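Local coordinates for FAD:protein FMN transferase (Vibrio cholerae, PDB 6NXI) that probably transfers the FMN moiety of FAD onto a threonine hydroxyl of a target flavoprotein in a magnesium-dependent reaction that releases AMP, at residues 47-52 and 74-79; 118-123 and 247-252; 196-201 and 214-219. All coordinates share one frame; numbering follows the deposited sequence. Where two conformers were deposited one is given.

Interaction 1: residues 47-52 and 74-79. With FAD (flavin-adenine dinucleotide), chain B.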
loop_
_atom_site.group_PDB
_atom_site.type_symbol
_atom_site.label_atom_id
_atom_site.label_comp_id
_atom_site.label_asym_id
_atom_site.label_seq_id
_atom_site.Cartn_x
_atom_site.Cartn_y
_atom_site.Cartn_z
ATOM N N ASN A 47 5.796 -2.049 12.610
ATOM C CA ASN A 47 5.655 -0.628 13.037
ATOM C C ASN A 47 6.988 -0.111 13.604
ATOM O O ASN A 47 7.425 0.996 13.259
ATOM C CB ASN A 47 4.521 -0.457 14.031
ATOM C CG ASN A 47 3.148 -0.442 13.390
ATOM O OD1 ASN A 47 2.723 0.626 12.928
ATOM N ND2 ASN A 47 2.509 -1.599 13.308
ATOM N N ASP A 48 7.660 -0.914 14.410
ATOM C CA ASP A 48 8.975 -0.519 14.981
ATOM C C ASP A 48 10.071 -0.448 13.920
ATOM O O ASP A 48 11.115 0.188 14.196
ATOM C CB ASP A 48 9.301 -1.451 16.143
ATOM C CG ASP A 48 8.466 -1.173 17.388
ATOM O OD1 ASP A 48 7.956 -0.046 17.525
ATOM O OD2 ASP A 48 8.355 -2.073 18.204
ATOM N N GLN A 49 9.920 -1.134 12.793
ATOM C CA GLN A 49 10.875 -1.047 11.675
ATOM C C GLN A 49 10.514 0.153 10.790
ATOM O O GLN A 49 11.410 0.816 10.287
ATOM C CB GLN A 49 10.875 -2.364 10.937
ATOM C CG GLN A 49 11.530 -3.472 11.748
ATOM C CD GLN A 49 11.357 -4.820 11.113
ATOM O OE1 GLN A 49 10.381 -5.079 10.398
ATOM N NE2 GLN A 49 12.200 -5.754 11.589
ATOM N N MET A 50 9.227 0.344 10.499
ATOM C CA MET A 50 8.854 1.108 9.293
ATOM C C MET A 50 7.802 2.201 9.526
ATOM O O MET A 50 7.424 2.826 8.498
ATOM C CB MET A 50 8.410 0.136 8.197
ATOM C CG MET A 50 9.663 -0.671 7.687
ATOM S SD MET A 50 9.245 -1.886 6.426
ATOM C CE MET A 50 9.450 -3.472 7.245
ATOM N N SER A 51 7.350 2.445 10.757
ATOM C CA SER A 51 6.396 3.553 11.049
ATOM C C SER A 51 7.093 4.918 10.985
ATOM O O SER A 51 7.998 5.153 11.778
ATOM C CB SER A 51 5.701 3.424 12.354
ATOM O OG SER A 51 4.766 4.536 12.539
ATOM N N THR A 52 6.627 5.826 10.134
ATOM C CA THR A 52 7.113 7.232 10.192
ATOM C C THR A 52 6.662 7.945 11.462
ATOM O O THR A 52 7.255 9.023 11.743
ATOM C CB THR A 52 6.652 8.028 8.973
ATOM O OG1 THR A 52 5.229 7.847 8.924
ATOM C CG2 THR A 52 7.404 7.590 7.741
ATOM N N SER A 74 17.220 -3.595 9.207
ATOM C CA SER A 74 16.771 -4.992 9.303
ATOM C C SER A 74 16.564 -5.572 7.903
ATOM O O SER A 74 16.305 -4.809 6.936
ATOM C CB SER A 74 15.503 -5.065 10.092
ATOM O OG SER A 74 14.448 -4.409 9.396
ATOM N N THR A 75 16.625 -6.898 7.812
ATOM C CA THR A 75 16.288 -7.629 6.575
ATOM C C THR A 75 14.920 -7.178 6.081
ATOM O O THR A 75 14.759 -6.964 4.855
ATOM C CB THR A 75 16.277 -9.135 6.829
ATOM O OG1 THR A 75 17.598 -9.372 7.314
ATOM C CG2 THR A 75 15.951 -9.934 5.596
ATOM N N GLN A 76 13.940 -7.041 6.974
ATOM C CA GLN A 76 12.551 -6.712 6.527
ATOM C C GLN A 76 12.513 -5.309 5.919
ATOM O O GLN A 76 11.998 -5.115 4.819
ATOM C CB GLN A 76 11.535 -6.834 7.663
ATOM C CG GLN A 76 11.434 -8.215 8.277
ATOM C CD GLN A 76 12.301 -8.448 9.485
ATOM O OE1 GLN A 76 13.462 -7.994 9.567
ATOM N NE2 GLN A 76 11.721 -9.166 10.446
ATOM N N THR A 77 13.109 -4.331 6.576
ATOM C CA THR A 77 13.124 -2.950 6.028
ATOM C C THR A 77 13.851 -2.977 4.681
ATOM O O THR A 77 13.434 -2.274 3.736
ATOM C CB THR A 77 13.815 -1.987 7.003
ATOM O OG1 THR A 77 13.121 -2.026 8.252
ATOM C CG2 THR A 77 13.854 -0.580 6.454
ATOM N N LEU A 78 15.012 -3.656 4.616
ATOM C CA LEU A 78 15.766 -3.740 3.351
ATOM C C LEU A 78 14.856 -4.301 2.243
ATOM O O LEU A 78 14.826 -3.708 1.169
ATOM C CB LEU A 78 17.025 -4.591 3.583
ATOM C CG LEU A 78 18.166 -4.429 2.588
ATOM C CD1 LEU A 78 17.740 -4.814 1.181
ATOM C CD2 LEU A 78 18.740 -3.051 2.636
ATOM N N THR A 79 14.120 -5.385 2.506
ATOM C CA THR A 79 13.247 -6.037 1.512
ATOM C C THR A 79 12.224 -5.007 1.019
ATOM O O THR A 79 11.988 -4.946 -0.198
ATOM C CB THR A 79 12.604 -7.286 2.097
ATOM O OG1 THR A 79 13.701 -8.159 2.437
ATOM C CG2 THR A 79 11.645 -7.939 1.115
HETATM P PA FAD B . -1.738 4.146 -0.426
HETATM O O1A FAD B . -2.636 4.658 -1.495
HETATM O O2A FAD B . -1.366 2.717 -0.402
HETATM O O5B FAD B . -0.394 5.009 -0.385
HETATM C C5B FAD B . -0.580 6.408 -0.042
HETATM C C4B FAD B . 0.408 6.847 1.011
HETATM O O4B FAD B . 1.778 6.711 0.563
HETATM C C3B FAD B . 0.230 8.320 1.376
HETATM O O3B FAD B . -0.656 8.440 2.490
HETATM C C2B FAD B . 1.662 8.781 1.670
HETATM O O2B FAD B . 2.043 8.448 2.987
HETATM C C1B FAD B . 2.466 7.955 0.675
HETATM N N9A FAD B . 2.602 8.501 -0.658
HETATM C C8A FAD B . 1.862 9.523 -1.269
HETATM N N7A FAD B . 2.177 9.659 -2.534
HETATM C C5A FAD B . 3.188 8.752 -2.782
HETATM C C6A FAD B . 3.935 8.468 -3.935
HETATM N N6A FAD B . 3.732 9.045 -5.132
HETATM N N1A FAD B . 4.829 7.463 -3.838
HETATM C C2A FAD B . 5.017 6.872 -2.641
HETATM N N3A FAD B . 4.366 7.055 -1.485
HETATM C C4A FAD B . 3.456 8.033 -1.630
HETATM N N1 FAD B . -1.100 6.504 10.414
HETATM C C2 FAD B . -1.295 7.143 11.620
HETATM O O2 FAD B . -2.150 8.052 11.717
HETATM N N3 FAD B . -0.603 6.796 12.735
HETATM C C4 FAD B . 0.347 5.808 12.729
HETATM O O4 FAD B . 0.977 5.540 13.743
HETATM C C4X FAD B . 0.598 5.133 11.488
HETATM N N5 FAD B . 1.516 4.189 11.447
HETATM C C5X FAD B . 1.746 3.563 10.244
HETATM C C6 FAD B . 2.741 2.566 10.172
HETATM C C7 FAD B . 3.034 1.886 9.009
HETATM C C7M FAD B . 4.111 0.824 9.005
HETATM C C8 FAD B . 2.289 2.194 7.845
HETATM C C8M FAD B . 2.563 1.502 6.536
HETATM C C9 FAD B . 1.302 3.183 7.902
HETATM C C9A FAD B . 1.004 3.874 9.084
HETATM N N10 FAD B . 0.042 4.888 9.168
HETATM C C10 FAD B . -0.196 5.548 10.361
HETATM C "C1'" FAD B . -0.804 5.203 7.996
HETATM C "C2'" FAD B . -0.138 6.024 6.952
HETATM O "O2'" FAD B . 0.195 7.311 7.464
HETATM C "C3'" FAD B . -1.096 6.196 5.761
HETATM O "O3'" FAD B . -2.268 6.900 6.110
HETATM C "C4'" FAD B . -1.596 4.893 5.166
HETATM O "O4'" FAD B . -0.535 3.953 5.146
HETATM C "C5'" FAD B . -2.228 5.103 3.804
HETATM O "O5'" FAD B . -2.484 3.799 3.227
HETATM P P FAD B . -3.394 3.691 1.937
HETATM O O1P FAD B . -4.599 4.509 2.058
HETATM O O2P FAD B . -3.413 2.199 1.693
HETATM O O3P FAD B . -2.436 4.471 0.939
#
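Gln49, on helix 32-50, reaches across to the first turn of helix 75-90 and meets Gln76 there. Its CG sits anti to the carbonyl carbon (chi1 -71°) and the chain runs on extended, which carries the terminal amide over to the other helix. Gln76 instead bends at chi2 (93°), which sets its amide next to that of Gln49. The two amide planes stand 70° apart, with Gln49 NE2 3.3 Å from Gln76 OE1, while Gln49 OE1 lies against the aliphatic CB of Gln76 at 3.4 Å. Ser74 is the N-cap of helix 75-90: its OG accepts from Thr77 N in a nearly straight bond of 3.1 Å, and Glu58 bonds to the hydroxyls of both Ser74 and Thr77, so both are held in place. A short polar side chain suits this position because it can turn back to a backbone N-H that the first helical turn leaves without a carbonyl partner. Next to Gln49, the flexible thioether of Met50 slides past Thr77, and its bend at chi3 brings CE to 3.8 Å from Gln76 C. Asn47 and Ser51 also line the FAD pocket: Asn47 OD1 lies 3.4 Å from C6 of the isoalloxazine, and Ser51 OG is 3.4 Å from the flavin N5. Asn47 ND2 is bonded to Leu43 O and Thr14 OG1, which fixes the amide's rotation, and Ser51 OG accepts from Tyr53 N.

Interaction 2: residues 118-123 and 247-252; sequences PTDEEL and TGRPIN
Arg249 NH2 and Asp120 OD1 form a salt bridge of 3.1 Å, whose hydrogen bond is weak because it bends to 131°. The carboxylate and guanidinium planes are 63° apart, so a single oxygen approaches near the edge of the guanidinium rather than the two groups pairing side by side. Arginine suits the place for its length: from CG to NE the chain is fully extended, and it carries the charge from the loop to the start of the helix. Leu123 CD2 lies over one face of the same guanidinium, offset toward its rim and 3.4 Å from NH2, so this flat cation is met by a methyl above and a carboxylate at its edge. The other methyl, CD1, packs 3.4 Å from Gly248 O, an oxygen that also accepts from Trp106 NE1. Gly248 adopts a positive phi (79°), which glycine tolerates readily, and its lack of a side chain lets Leu123 CD1 come close to the backbone. Thr247 OG1 accepts from Arg249 N (3.0 Å) in an ST turn, while Thr119 N-caps helix 120-127 through Glu122 N. The contact thus joins that helix to the loop between strands 220-225 and 255-262, with Leu102 and Leu105 of helix 100-105 packing against Leu123.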
loop_
_atom_site.group_PDB
_atom_site.type_symbol
_atom_site.label_atom_id
_atom_site.label_comp_id
_atom_site.label_asym_id
_atom_site.label_seq_id
_atom_site.Cartn_x
_atom_site.Cartn_y
_atom_site.Cartn_z
ATOM N N PRO A 118 0.319 25.701 1.378
ATOM C CA PRO A 118 1.742 26.032 1.278
ATOM C C PRO A 118 2.024 26.997 0.122
ATOM O O PRO A 118 1.401 26.882 -0.894
ATOM C CB PRO A 118 2.418 24.708 0.921
ATOM C CG PRO A 118 1.401 23.654 1.181
ATOM C CD PRO A 118 0.026 24.278 1.220
ATOM N N THR A 119 2.939 27.928 0.322
ATOM C CA THR A 119 3.446 28.837 -0.720
ATOM C C THR A 119 4.226 28.015 -1.744
ATOM O O THR A 119 4.726 26.912 -1.416
ATOM C CB THR A 119 4.294 29.978 -0.146
ATOM O OG1 THR A 119 5.525 29.465 0.352
ATOM C CG2 THR A 119 3.604 30.733 0.972
ATOM N N ASP A 120 4.353 28.564 -2.947
ATOM C CA ASP A 120 5.192 27.958 -4.008
ATOM C C ASP A 120 6.628 27.871 -3.474
ATOM O O ASP A 120 7.304 26.865 -3.748
ATOM C CB ASP A 120 5.074 28.738 -5.323
ATOM C CG ASP A 120 3.849 28.368 -6.151
ATOM O OD1 ASP A 120 2.912 27.766 -5.617
ATOM O OD2 ASP A 120 3.826 28.727 -7.343
ATOM N N GLU A 121 7.065 28.834 -2.659
ATOM C CA GLU A 121 8.448 28.779 -2.113
ATOM C C GLU A 121 8.609 27.624 -1.129
ATOM O O GLU A 121 9.649 26.933 -1.195
ATOM C CB GLU A 121 8.847 30.077 -1.423
ATOM C CG GLU A 121 9.034 31.198 -2.405
ATOM C CD GLU A 121 7.783 31.965 -2.799
ATOM O OE1 GLU A 121 6.623 31.496 -2.522
ATOM O OE2 GLU A 121 7.965 33.050 -3.370
ATOM N N GLU A 122 7.662 27.408 -0.213
ATOM C CA GLU A 122 7.738 26.266 0.737
ATOM C C GLU A 122 7.665 24.961 -0.052
ATOM O O GLU A 122 8.383 23.979 0.302
ATOM C CB GLU A 122 6.616 26.320 1.779
ATOM C CG GLU A 122 6.803 25.276 2.876
ATOM C CD GLU A 122 5.927 25.342 4.120
ATOM O OE1 GLU A 122 4.738 25.661 3.981
ATOM O OE2 GLU A 122 6.429 25.010 5.236
ATOM N N LEU A 123 6.765 24.924 -1.043
ATOM C CA LEU A 123 6.602 23.684 -1.849
ATOM C C LEU A 123 7.960 23.385 -2.522
ATOM O O LEU A 123 8.435 22.249 -2.468
ATOM C CB LEU A 123 5.491 23.884 -2.875
ATOM C CG LEU A 123 5.300 22.759 -3.874
ATOM C CD1 LEU A 123 4.999 21.464 -3.134
ATOM C CD2 LEU A 123 4.186 23.072 -4.846
ATOM N N THR A 247 5.014 17.029 -9.723
ATOM C CA THR A 247 4.417 18.331 -9.337
ATOM C C THR A 247 4.744 18.691 -7.884
ATOM O O THR A 247 4.652 19.897 -7.554
ATOM C CB THR A 247 2.910 18.363 -9.579
ATOM O OG1 THR A 247 2.328 17.492 -8.614
ATOM C CG2 THR A 247 2.538 17.988 -10.998
ATOM N N GLY A 248 4.946 17.700 -7.003
ATOM C CA GLY A 248 5.068 17.963 -5.570
ATOM C C GLY A 248 3.712 18.179 -4.930
ATOM O O GLY A 248 3.663 18.426 -3.710
ATOM N N ARG A 249 2.634 18.016 -5.696
ATOM C CA ARG A 249 1.264 18.250 -5.200
ATOM C C ARG A 249 0.419 16.985 -5.225
ATOM O O ARG A 249 0.673 16.046 -5.981
ATOM C CB ARG A 249 0.575 19.305 -6.060
ATOM C CG ARG A 249 1.319 20.630 -6.160
ATOM C CD ARG A 249 0.603 21.572 -7.124
ATOM N NE ARG A 249 1.322 22.844 -7.198
ATOM C CZ ARG A 249 1.125 23.865 -6.380
ATOM N NH1 ARG A 249 0.205 23.796 -5.439
ATOM N NH2 ARG A 249 1.848 24.962 -6.512
ATOM N N PRO A 250 -0.693 16.969 -4.477
ATOM C CA PRO A 250 -1.688 15.920 -4.666
ATOM C C PRO A 250 -2.028 15.668 -6.136
ATOM O O PRO A 250 -2.169 16.579 -6.953
ATOM C CB PRO A 250 -2.862 16.389 -3.834
ATOM C CG PRO A 250 -2.222 17.192 -2.719
ATOM C CD PRO A 250 -1.061 17.894 -3.389
ATOM N N ILE A 251 -2.203 14.387 -6.458
ATOM C CA ILE A 251 -2.498 13.991 -7.853
ATOM C C ILE A 251 -3.752 14.705 -8.323
ATOM O O ILE A 251 -4.688 14.909 -7.534
ATOM C CB ILE A 251 -2.586 12.470 -8.045
ATOM C CG1 ILE A 251 -3.605 11.803 -7.114
ATOM C CG2 ILE A 251 -1.195 11.886 -7.927
ATOM C CD1 ILE A 251 -3.951 10.386 -7.538
ATOM N N ASN A 252 -3.697 15.087 -9.576
ATOM C CA ASN A 252 -4.787 15.763 -10.293
ATOM C C ASN A 252 -4.901 15.010 -11.611
ATOM O O ASN A 252 -4.205 15.400 -12.610
ATOM C CB ASN A 252 -4.425 17.230 -10.448
ATOM C CG ASN A 252 -5.508 17.977 -11.176
ATOM O OD1 ASN A 252 -6.656 17.545 -11.174
ATOM N ND2 ASN A 252 -5.133 19.072 -11.818
#

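Interaction 3: residues 196-201 and 214-219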
loop_
_atom_site.group_PDB
_atom_site.type_symbol
_atom_site.label_atom_id
_atom_site.label_comp_id
_atom_site.label_asym_id
_atom_site.label_seq_id
_atom_site.Cartn_x
_atom_site.Cartn_y
_atom_site.Cartn_z
ATOM N N PRO A 196 -14.036 -20.029 -2.611
ATOM C CA PRO A 196 -12.971 -19.052 -2.532
ATOM C C PRO A 196 -13.502 -17.749 -1.927
ATOM O O PRO A 196 -14.647 -17.361 -2.186
ATOM C CB PRO A 196 -12.543 -18.868 -3.982
ATOM C CG PRO A 196 -12.956 -20.191 -4.650
ATOM C CD PRO A 196 -14.260 -20.543 -3.978
ATOM N N TRP A 197 -12.652 -17.092 -1.136
ATOM C CA TRP A 197 -13.050 -15.900 -0.341
ATOM C C TRP A 197 -13.572 -14.823 -1.289
ATOM O O TRP A 197 -12.938 -14.632 -2.353
ATOM C CB TRP A 197 -11.827 -15.361 0.435
ATOM C CG TRP A 197 -11.278 -16.311 1.464
ATOM C CD1 TRP A 197 -10.299 -17.246 1.265
ATOM C CD2 TRP A 197 -11.695 -16.455 2.821
ATOM N NE1 TRP A 197 -10.129 -17.997 2.388
ATOM C CE2 TRP A 197 -10.946 -17.528 3.372
ATOM C CE3 TRP A 197 -12.602 -15.796 3.648
ATOM C CZ2 TRP A 197 -11.057 -17.900 4.706
ATOM C CZ3 TRP A 197 -12.728 -16.172 4.974
ATOM C CH2 TRP A 197 -11.967 -17.228 5.494
ATOM N N ARG A 198 -14.551 -14.053 -0.835
ATOM C CA ARG A 198 -15.288 -13.068 -1.672
ATOM C C ARG A 198 -14.868 -11.663 -1.254
ATOM O O ARG A 198 -14.872 -11.307 -0.054
ATOM C CB ARG A 198 -16.804 -13.320 -1.550
ATOM C CG ARG A 198 -17.211 -14.696 -2.060
ATOM C CD ARG A 198 -18.638 -15.143 -1.771
ATOM N NE ARG A 198 -19.511 -14.581 -2.808
ATOM C CZ ARG A 198 -20.585 -13.802 -2.626
ATOM N NH1 ARG A 198 -21.025 -13.462 -1.420
ATOM N NH2 ARG A 198 -21.247 -13.371 -3.690
ATOM N N ILE A 199 -14.383 -10.850 -2.212
ATOM C CA ILE A 199 -14.081 -9.443 -1.865
ATOM C C ILE A 199 -14.982 -8.598 -2.765
ATOM O O ILE A 199 -15.433 -9.069 -3.798
ATOM C CB ILE A 199 -12.581 -9.107 -2.039
ATOM C CG1 ILE A 199 -12.244 -9.114 -3.521
ATOM C CG2 ILE A 199 -11.692 -10.077 -1.224
ATOM C CD1 ILE A 199 -10.909 -8.517 -3.828
ATOM N N ALA A 200 -15.235 -7.374 -2.380
ATOM C CA ALA A 200 -16.052 -6.444 -3.192
ATOM C C ALA A 200 -15.176 -5.355 -3.784
ATOM O O ALA A 200 -14.324 -4.791 -3.083
ATOM C CB ALA A 200 -17.159 -5.894 -2.331
ATOM N N ILE A 201 -15.374 -5.095 -5.075
ATOM C CA ILE A 201 -14.827 -3.878 -5.725
ATOM C C ILE A 201 -15.938 -2.828 -5.761
ATOM O O ILE A 201 -16.997 -3.128 -6.303
ATOM C CB ILE A 201 -14.257 -4.177 -7.112
ATOM C CG1 ILE A 201 -13.255 -5.339 -7.025
ATOM C CG2 ILE A 201 -13.665 -2.879 -7.661
ATOM C CD1 ILE A 201 -12.102 -5.248 -7.973
ATOM N N ILE A 214 -18.736 -8.303 -6.487
ATOM C CA ILE A 214 -18.078 -9.340 -5.649
ATOM C C ILE A 214 -17.301 -10.283 -6.569
ATOM O O ILE A 214 -17.947 -10.893 -7.452
ATOM C CB ILE A 214 -19.106 -10.084 -4.787
ATOM C CG1 ILE A 214 -19.771 -9.119 -3.809
ATOM C CG2 ILE A 214 -18.409 -11.268 -4.088
ATOM C CD1 ILE A 214 -20.953 -9.698 -3.052
ATOM N N ILE A 215 -15.979 -10.400 -6.351
ATOM C CA ILE A 215 -15.071 -11.300 -7.110
ATOM C C ILE A 215 -14.389 -12.282 -6.150
ATOM O O ILE A 215 -14.308 -12.021 -4.923
ATOM C CB ILE A 215 -14.044 -10.494 -7.915
ATOM C CG1 ILE A 215 -13.057 -9.736 -7.028
ATOM C CG2 ILE A 215 -14.750 -9.534 -8.865
ATOM C CD1 ILE A 215 -11.748 -9.382 -7.690
ATOM N N GLU A 216 -13.823 -13.337 -6.735
ATOM C CA GLU A 216 -13.076 -14.402 -6.012
ATOM C C GLU A 216 -11.665 -14.428 -6.578
ATOM O O GLU A 216 -11.397 -15.098 -7.564
ATOM C CB GLU A 216 -13.829 -15.719 -6.219
ATOM C CG GLU A 216 -15.162 -15.763 -5.485
ATOM C CD GLU A 216 -16.043 -16.965 -5.783
ATOM O OE1 GLU A 216 -15.553 -17.907 -6.416
ATOM O OE2 GLU A 216 -17.219 -16.946 -5.391
ATOM N N PRO A 217 -10.716 -13.680 -6.009
ATOM C CA PRO A 217 -9.342 -13.673 -6.517
ATOM C C PRO A 217 -8.565 -14.997 -6.441
ATOM O O PRO A 217 -7.556 -15.118 -7.114
ATOM C CB PRO A 217 -8.638 -12.669 -5.612
ATOM C CG PRO A 217 -9.744 -11.784 -5.113
ATOM C CD PRO A 217 -10.948 -12.683 -4.952
ATOM N N GLY A 218 -9.035 -15.952 -5.640
ATOM C CA GLY A 218 -8.303 -17.180 -5.326
ATOM C C GLY A 218 -7.109 -16.874 -4.444
ATOM O O GLY A 218 -7.249 -16.033 -3.520
ATOM N N ASP A 219 -5.997 -17.560 -4.650
ATOM C CA ASP A 219 -4.813 -17.460 -3.762
ATOM C C ASP A 219 -3.968 -16.291 -4.260
ATOM O O ASP A 219 -3.094 -16.467 -5.130
ATOM C CB ASP A 219 -4.031 -18.765 -3.694
ATOM C CG ASP A 219 -4.768 -19.915 -3.043
ATOM O OD1 ASP A 219 -5.922 -19.713 -2.557
ATOM O OD2 ASP A 219 -4.229 -21.065 -3.134
HETATM O O HOH W 1 -11.071 -15.957 -3.699
HETATM O O HOH W 2 -9.343 -17.313 -1.969
#
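Ile199 and Ile215 form an antiparallel hydrogen-bonded pair, their CA atoms 5.7 Å apart, and Ala200 faces Ile214 in the adjoining non-hydrogen-bonded pair. Ile199 N donates to Ile215 O (3.0 Å, 168°) and Ile215 N donates to Ile199 O (2.9 Å, 156°), each lying nearly on the line of the carbonyl it meets. These pairs are part of the ladder of the beta hairpin 199-203/211-215. Toward Pro196 and Gly218 water takes over: one molecule donates to Trp197 O (2.7 Å) and accepts from Gly218 N. Gly218 has a positive phi, a conformation glycine adopts easily.

On the buried face, Ile199 and Ile215 both place CG1 between the backbone N and the carbonyl carbon, bringing the two CG1 atoms to 3.7 Å. Ile199 CD1 then reaches the ring of Pro217 at CG, and Ile215 CD1 meets Ile201 CD1. Ile199 and Pro217 pack against Leu187 and Ile222 of the large sheet, and Ile201 against Phe312. Trp197 turns its indole to the same sheet, where NE1 bonds to Lys188 O. At the exposed side, the chains of Arg198 and Glu216 extend alongside each other in one direction, and the methyl Ile214 CG2 covers one face of the Arg198 guanidinium, 3.6 Å from NH2. Arg198 NE stays 4.2 Å from Glu216 OE2, too far for a salt bridge. Directed backbone bonds therefore set the register and apolar packing seats the hairpin on the sheet, while the outer charges probably add only a modest, partly solvent-screened attraction.

In the fold
The three contacts lie far apart in one ApbE-family chain, with centres about 28 Å (interactions 1 and 2), about 29 Å (1 and 3) and about 38 Å (2 and 3) from each other. Interaction 1 closes first along the chain; interaction 3 then falls within the long stretch between the two segments of interaction 2. Interaction 1 pairs helices 32-50 and 75-90 at the flavin end of the FAD pocket, and it alone includes residues lining that pocket. Strand 220-225 of the eight-stranded sheet links the other two: the hairpin of interaction 3 packs on it, and the loop of interaction 2 follows it in the chain. Interaction 3 lies across the chain's centre from both others.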